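Local coordinates for protein dehydrogenase (PDB 3Q2I) that binds NADH and the nucleotide sugar UDP-GlcNAcA and probably catalyses NAD-dependent oxidation of the sugar on the pathway to 2,3-diacetamido-2,3-dideoxy-D-mannuronic acid, at residues I14-V19 against L306-V311; A121-K126 against D324-L329. One frame throughout, in Å; residues are numbered along the deposited sequence.

Contact 1: I14-V19 against L306-V311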
loop_
_atom_site.group_PDB
_atom_site.type_symbol
_atom_site.label_atom_id
_atom_site.label_comp_id
_atom_site.label_asym_id
_atom_site.label_seq_id
_atom_site.Cartn_x
_atom_site.Cartn_y
_atom_site.Cartn_z
ATOM N N ILE A 14 33.328 -37.922 -24.305
ATOM C CA ILE A 14 32.027 -37.568 -23.709
ATOM C C ILE A 14 30.879 -37.640 -24.724
ATOM O O ILE A 14 31.013 -37.182 -25.862
ATOM C CB ILE A 14 32.055 -36.127 -23.145
ATOM C CG1 ILE A 14 33.368 -35.864 -22.390
ATOM C CG2 ILE A 14 30.798 -35.872 -22.291
ATOM C CD1 ILE A 14 33.583 -36.824 -21.197
ATOM N N ARG A 15 29.755 -38.204 -24.301
ATOM C CA ARG A 15 28.631 -38.423 -25.174
ATOM C C ARG A 15 27.550 -37.368 -24.921
ATOM O O ARG A 15 27.202 -37.139 -23.757
ATOM C CB ARG A 15 28.107 -39.837 -24.985
ATOM C CG ARG A 15 29.229 -40.835 -25.333
ATOM C CD ARG A 15 28.800 -42.253 -25.102
ATOM N NE ARG A 15 28.827 -42.650 -23.698
ATOM C CZ ARG A 15 28.719 -43.915 -23.300
ATOM N NH1 ARG A 15 28.583 -44.873 -24.207
ATOM N NH2 ARG A 15 28.743 -44.229 -22.010
ATOM N N PHE A 16 27.085 -36.743 -25.997
ATOM C CA PHE A 16 26.009 -35.724 -25.940
ATOM C C PHE A 16 24.741 -36.192 -26.642
ATOM O O PHE A 16 24.776 -36.878 -27.674
ATOM C CB PHE A 16 26.529 -34.458 -26.591
ATOM C CG PHE A 16 27.563 -33.718 -25.774
ATOM C CD1 PHE A 16 27.177 -32.733 -24.868
ATOM C CD2 PHE A 16 28.913 -34.060 -25.831
ATOM C CE1 PHE A 16 28.126 -32.072 -24.113
ATOM C CE2 PHE A 16 29.867 -33.396 -25.086
ATOM C CZ PHE A 16 29.474 -32.413 -24.200
ATOM N N ALA A 17 23.569 -35.815 -26.119
ATOM C CA ALA A 17 22.337 -35.941 -26.885
ATOM C C ALA A 17 21.755 -34.523 -26.958
ATOM O O ALA A 17 22.086 -33.657 -26.102
ATOM C CB ALA A 17 21.347 -36.868 -26.209
ATOM N N LEU A 18 20.997 -34.245 -28.016
ATOM C CA LEU A 18 20.441 -32.902 -28.139
ATOM C C LEU A 18 18.954 -32.905 -28.481
ATOM O O LEU A 18 18.483 -33.688 -29.304
ATOM C CB LEU A 18 21.223 -32.061 -29.147
ATOM C CG LEU A 18 20.754 -30.660 -29.588
ATOM C CD1 LEU A 18 21.885 -29.735 -29.861
ATOM C CD2 LEU A 18 19.692 -30.636 -30.689
ATOM N N VAL A 19 18.177 -32.035 -27.841
ATOM C CA VAL A 19 16.757 -31.944 -28.169
ATOM C C VAL A 19 16.406 -30.528 -28.612
ATOM O O VAL A 19 16.820 -29.547 -27.969
ATOM C CB VAL A 19 15.844 -32.433 -26.998
ATOM C CG1 VAL A 19 16.152 -31.707 -25.712
ATOM C CG2 VAL A 19 14.384 -32.373 -27.358
ATOM N N LEU A 306 34.073 -22.521 -27.044
ATOM C CA LEU A 306 34.746 -22.343 -25.770
ATOM C C LEU A 306 33.872 -22.848 -24.633
ATOM O O LEU A 306 34.362 -23.491 -23.713
ATOM C CB LEU A 306 35.023 -20.865 -25.554
ATOM C CG LEU A 306 36.431 -20.335 -25.355
ATOM C CD1 LEU A 306 36.377 -18.824 -25.089
ATOM C CD2 LEU A 306 37.124 -21.157 -24.255
ATOM N N TYR A 307 32.569 -22.556 -24.683
ATOM C CA TYR A 307 31.668 -23.041 -23.659
ATOM C C TYR A 307 31.781 -24.546 -23.560
ATOM O O TYR A 307 31.833 -25.145 -22.474
ATOM C CB TYR A 307 30.198 -22.669 -23.992
ATOM C CG TYR A 307 29.285 -23.011 -22.849
ATOM C CD1 TYR A 307 28.527 -24.185 -22.841
ATOM C CD2 TYR A 307 29.260 -22.181 -21.741
ATOM C CE1 TYR A 307 27.739 -24.511 -21.748
ATOM C CE2 TYR A 307 28.471 -22.512 -20.646
ATOM C CZ TYR A 307 27.722 -23.663 -20.662
ATOM O OH TYR A 307 26.993 -23.960 -19.522
ATOM N N TYR A 308 31.800 -25.200 -24.716
ATOM C CA TYR A 308 31.897 -26.639 -24.698
ATOM C C TYR A 308 33.224 -27.158 -24.089
ATOM O O TYR A 308 33.210 -28.188 -23.432
ATOM C CB TYR A 308 31.705 -27.158 -26.123
ATOM C CG TYR A 308 30.290 -27.562 -26.383
ATOM C CD1 TYR A 308 29.847 -28.844 -26.129
ATOM C CD2 TYR A 308 29.349 -26.608 -26.777
ATOM C CE1 TYR A 308 28.539 -29.218 -26.337
ATOM C CE2 TYR A 308 28.065 -26.986 -27.025
ATOM C CZ TYR A 308 27.624 -28.253 -26.756
ATOM O OH TYR A 308 26.320 -28.573 -27.033
ATOM N N ASP A 309 34.321 -26.421 -24.206
ATOM C CA ASP A 309 35.594 -26.866 -23.609
ATOM C C ASP A 309 35.408 -26.957 -22.077
ATOM O O ASP A 309 35.814 -27.939 -21.462
ATOM C CB ASP A 309 36.694 -25.859 -23.943
ATOM C CG ASP A 309 38.044 -26.202 -23.310
ATOM O OD1 ASP A 309 38.472 -27.357 -23.474
ATOM O OD2 ASP A 309 38.662 -25.351 -22.633
ATOM N N ASN A 310 34.776 -25.963 -21.434
ATOM C CA ASN A 310 34.532 -26.103 -19.996
ATOM C C ASN A 310 33.630 -27.279 -19.607
ATOM O O ASN A 310 33.849 -27.912 -18.559
ATOM C CB ASN A 310 34.043 -24.772 -19.382
ATOM C CG ASN A 310 33.492 -24.946 -17.968
ATOM O OD1 ASN A 310 32.289 -24.841 -17.763
ATOM N ND2 ASN A 310 34.367 -25.197 -16.988
ATOM N N VAL A 311 32.604 -27.567 -20.408
ATOM C CA VAL A 311 31.676 -28.636 -20.106
ATOM C C VAL A 311 32.420 -29.975 -20.225
ATOM O O VAL A 311 32.275 -30.841 -19.366
ATOM C CB VAL A 311 30.481 -28.616 -21.050
ATOM C CG1 VAL A 311 29.586 -29.829 -20.901
ATOM C CG2 VAL A 311 29.656 -27.300 -20.849
#

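Contact 2: A121-K126 against D324-L329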
loop_
_atom_site.group_PDB
_atom_site.type_symbol
_atom_site.label_atom_id
_atom_site.label_comp_id
_atom_site.label_asym_id
_atom_site.label_seq_id
_atom_site.Cartn_x
_atom_site.Cartn_y
_atom_site.Cartn_z
ATOM N N ALA A 121 15.847 -30.514 -8.905
ATOM C CA ALA A 121 15.773 -31.868 -9.509
ATOM C C ALA A 121 17.188 -32.326 -9.810
ATOM O O ALA A 121 17.507 -33.514 -9.594
ATOM C CB ALA A 121 14.925 -31.874 -10.798
ATOM N N ALA A 122 18.019 -31.434 -10.328
ATOM C CA ALA A 122 19.418 -31.767 -10.586
ATOM C C ALA A 122 20.144 -32.010 -9.270
ATOM O O ALA A 122 20.944 -32.951 -9.169
ATOM C CB ALA A 122 20.104 -30.673 -11.413
ATOM N N ASP A 123 19.901 -31.186 -8.245
ATOM C CA ASP A 123 20.470 -31.448 -6.930
ATOM C C ASP A 123 20.108 -32.856 -6.474
ATOM O O ASP A 123 20.972 -33.579 -5.954
ATOM C CB ASP A 123 19.917 -30.466 -5.871
ATOM C CG ASP A 123 20.491 -29.067 -5.976
ATOM O OD1 ASP A 123 21.453 -28.845 -6.724
ATOM O OD2 ASP A 123 19.937 -28.176 -5.286
ATOM N N LYS A 124 18.841 -33.233 -6.561
ATOM C CA LYS A 124 18.401 -34.491 -5.992
ATOM C C LYS A 124 18.972 -35.660 -6.794
ATOM O O LYS A 124 19.182 -36.745 -6.243
ATOM C CB LYS A 124 16.880 -34.561 -6.019
ATOM C CG LYS A 124 16.264 -35.833 -5.468
ATOM C CD LYS A 124 14.768 -35.641 -5.439
ATOM C CE LYS A 124 14.077 -36.810 -4.759
ATOM N NZ LYS A 124 13.484 -37.652 -5.821
ATOM N N ALA A 125 19.188 -35.459 -8.091
ATOM C CA ALA A 125 19.751 -36.531 -8.906
ATOM C C ALA A 125 21.270 -36.626 -8.761
ATOM O O ALA A 125 21.862 -37.593 -9.234
ATOM C CB ALA A 125 19.328 -36.369 -10.387
ATOM N N LYS A 126 21.907 -35.625 -8.147
ATOM C CA LYS A 126 23.350 -35.533 -8.086
ATOM C C LYS A 126 23.920 -35.558 -9.495
ATOM O O LYS A 126 24.919 -36.244 -9.776
ATOM C CB LYS A 126 23.921 -36.659 -7.214
ATOM C CG LYS A 126 23.279 -36.743 -5.844
ATOM C CD LYS A 126 23.876 -37.852 -4.972
ATOM C CE LYS A 126 23.177 -37.878 -3.613
ATOM N NZ LYS A 126 22.054 -38.879 -3.491
ATOM N N ASP A 324 26.743 -23.020 -13.744
ATOM C CA ASP A 324 25.776 -24.070 -13.457
ATOM C C ASP A 324 24.371 -23.495 -13.219
ATOM O O ASP A 324 24.213 -22.286 -13.357
ATOM C CB ASP A 324 26.217 -24.951 -12.306
ATOM C CG ASP A 324 26.383 -24.213 -10.975
ATOM O OD1 ASP A 324 26.949 -24.837 -10.034
ATOM O OD2 ASP A 324 25.987 -23.043 -10.828
ATOM N N GLY A 325 23.400 -24.353 -12.915
ATOM C CA GLY A 325 22.018 -23.896 -12.734
ATOM C C GLY A 325 21.901 -22.844 -11.649
ATOM O O GLY A 325 21.173 -21.832 -11.821
ATOM N N ARG A 326 22.604 -23.025 -10.543
ATOM C CA ARG A 326 22.583 -22.049 -9.483
ATOM C C ARG A 326 23.136 -20.698 -9.912
ATOM O O ARG A 326 22.646 -19.622 -9.526
ATOM C CB ARG A 326 23.402 -22.555 -8.315
ATOM C CG ARG A 326 22.561 -23.029 -7.217
ATOM C CD ARG A 326 23.404 -23.377 -5.984
ATOM N NE ARG A 326 22.388 -24.023 -5.203
ATOM C CZ ARG A 326 21.933 -25.255 -5.385
ATOM N NH1 ARG A 326 22.523 -26.084 -6.276
ATOM N NH2 ARG A 326 20.909 -25.670 -4.675
ATOM N N GLU A 327 24.162 -20.694 -10.750
ATOM C CA GLU A 327 24.688 -19.449 -11.312
ATOM C C GLU A 327 23.628 -18.835 -12.234
ATOM O O GLU A 327 23.355 -17.627 -12.138
ATOM C CB GLU A 327 26.001 -19.689 -12.081
ATOM C CG GLU A 327 26.565 -18.392 -12.692
ATOM C CD GLU A 327 27.113 -17.405 -11.658
ATOM O OE1 GLU A 327 27.393 -16.233 -12.029
ATOM O OE2 GLU A 327 27.283 -17.789 -10.472
ATOM N N GLY A 328 22.942 -19.664 -13.025
ATOM C CA GLY A 328 21.890 -19.194 -13.932
ATOM C C GLY A 328 20.747 -18.536 -13.139
ATOM O O GLY A 328 20.121 -17.621 -13.649
ATOM N N LEU A 329 20.488 -18.984 -11.924
ATOM C CA LEU A 329 19.367 -18.407 -11.164
ATOM C C LEU A 329 19.650 -16.950 -10.847
ATOM O O LEU A 329 18.662 -16.217 -10.543
ATOM C CB LEU A 329 19.209 -19.169 -9.856
ATOM C CG LEU A 329 18.625 -20.582 -9.942
ATOM C CD1 LEU A 329 18.644 -21.201 -8.537
ATOM C CD2 LEU A 329 17.225 -20.600 -10.526
#

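Contact 1: I14-V19 against L306-V311
Tyr308 brings one corner of its ring, CE1, over a face of the Phe16 ring, and the two aromatic side chains slide past each other in opposite directions, one coming from the strand and the other from the helix. The closest approach is 3.6 Å, between Phe16 CE1 and Tyr308 CE1; Phe16 CD1 and CZ each lie 4.0 Å from the same Tyr308 CE1, so Tyr308 CE1 sits above the CD1-CE1-CZ side of the phenylalanine, with Tyr308 CD1 close behind. The ring planes meet at 57° with centroids 5.4 Å apart, an oblique pair that is neither an offset stack nor T-shaped. Phe16 points from its strand toward the helix, with CG beside the backbone N and opposite the carbonyl carbon (chi1 -72°). Tyr308 starts out less directly, and its chi1 of -96° departs from the staggered value as its ring leans toward the strand. One turn further along the helix, Val311 meets the edge of the Phe16 ring near its plane, its CG1 being 4.2 Å from Phe16 CE1. The phenylalanine is therefore held on a face by an aromatic carbon and at its rim by a methyl group. The phenol passes beyond this apolar patch, and its OH is satisfied by a hydrogen bond to ND1 of His28 on helix 25-34. Leu32 of that helix and Ile80 of strand 78-81 touch both side chains, completing a buried cluster. Strand 14-19 is the first strand of the NAD-binding Rossmann fold, and its last residue, Val19, touches the bound NADH just before the glycine-rich turn. Helix 304-315, from the C-terminal part of the chain, thus packs beside helix 25-34 against the parallel nucleotide-binding sheet.

Contact 2: A121-K126 against D324-L329
The carboxylate of Asp123 and the guanidinium of Arg326 lie almost in one plane, 8° apart, and meet edge to edge, so the pairing uses neither face of either group. Arg326 grips end-on with its two terminal nitrogens: NH1 donates to Asp123 OD1 at 3.0 Å, and NH2 donates to Asp123 OD2 at 2.8 Å. Both oxygens accept through their syn lone pairs, and both bonds are nearly straight, at 178° and 171°. This bidentate salt bridge fixes the rotation of the two groups against each other. The arginine chain, extended from CG to NE, reaches across from helix 325-344 to helix 112-125 and crosses the aspartate side chain at about a right angle. NE forms a second salt bridge, to Glu182 of a second subunit, whose Phe183 also packs on Arg326. Paired with two carboxylates, one from each subunit, the guanidinium probably has its positive charge well balanced even though the site is only partly buried.

Both partners stand close to helix ends. Asp123 belongs to the last turn of helix 112-125, which closes in a Schellman motif at Lys126. Arg326 is in the first turn of helix 325-344, where Asp324 serves as N-cap and its OD2 accepts from Glu327 N at 3.0 Å. Arg326 and Leu329 also touch Val119 of helix 112-125, and Leu329 reaches Trp112 as well. Ala121 and Ala122 of helix 112-125 meet helix 88-97 through Ile93 and Ser96, so helix 112-125 packs on helix 88-97 as well as on the start of helix 325-344, beside the subunit interface.

Overall arrangement
From the N terminus, the chain lays down strand 14-19 and builds four more strands of the parallel sheet before residues 121-126 near the end of helix 112-125; strand 129-131 then completes it. The chain next runs through most of the large mixed sheet before returning. Helix 304-315 closes the longer loop, at contact 1, and the next helix, 325-344, closes the second at contact 2. The segments alternate, so the two loops cross instead of nesting. Their centres are about 17 Å apart and the contacts do not touch. Two successive helices thus return to the nucleotide-binding domain, one to its buried central sheet and the other to the end of helix 112-125, at the surface near a second subunit.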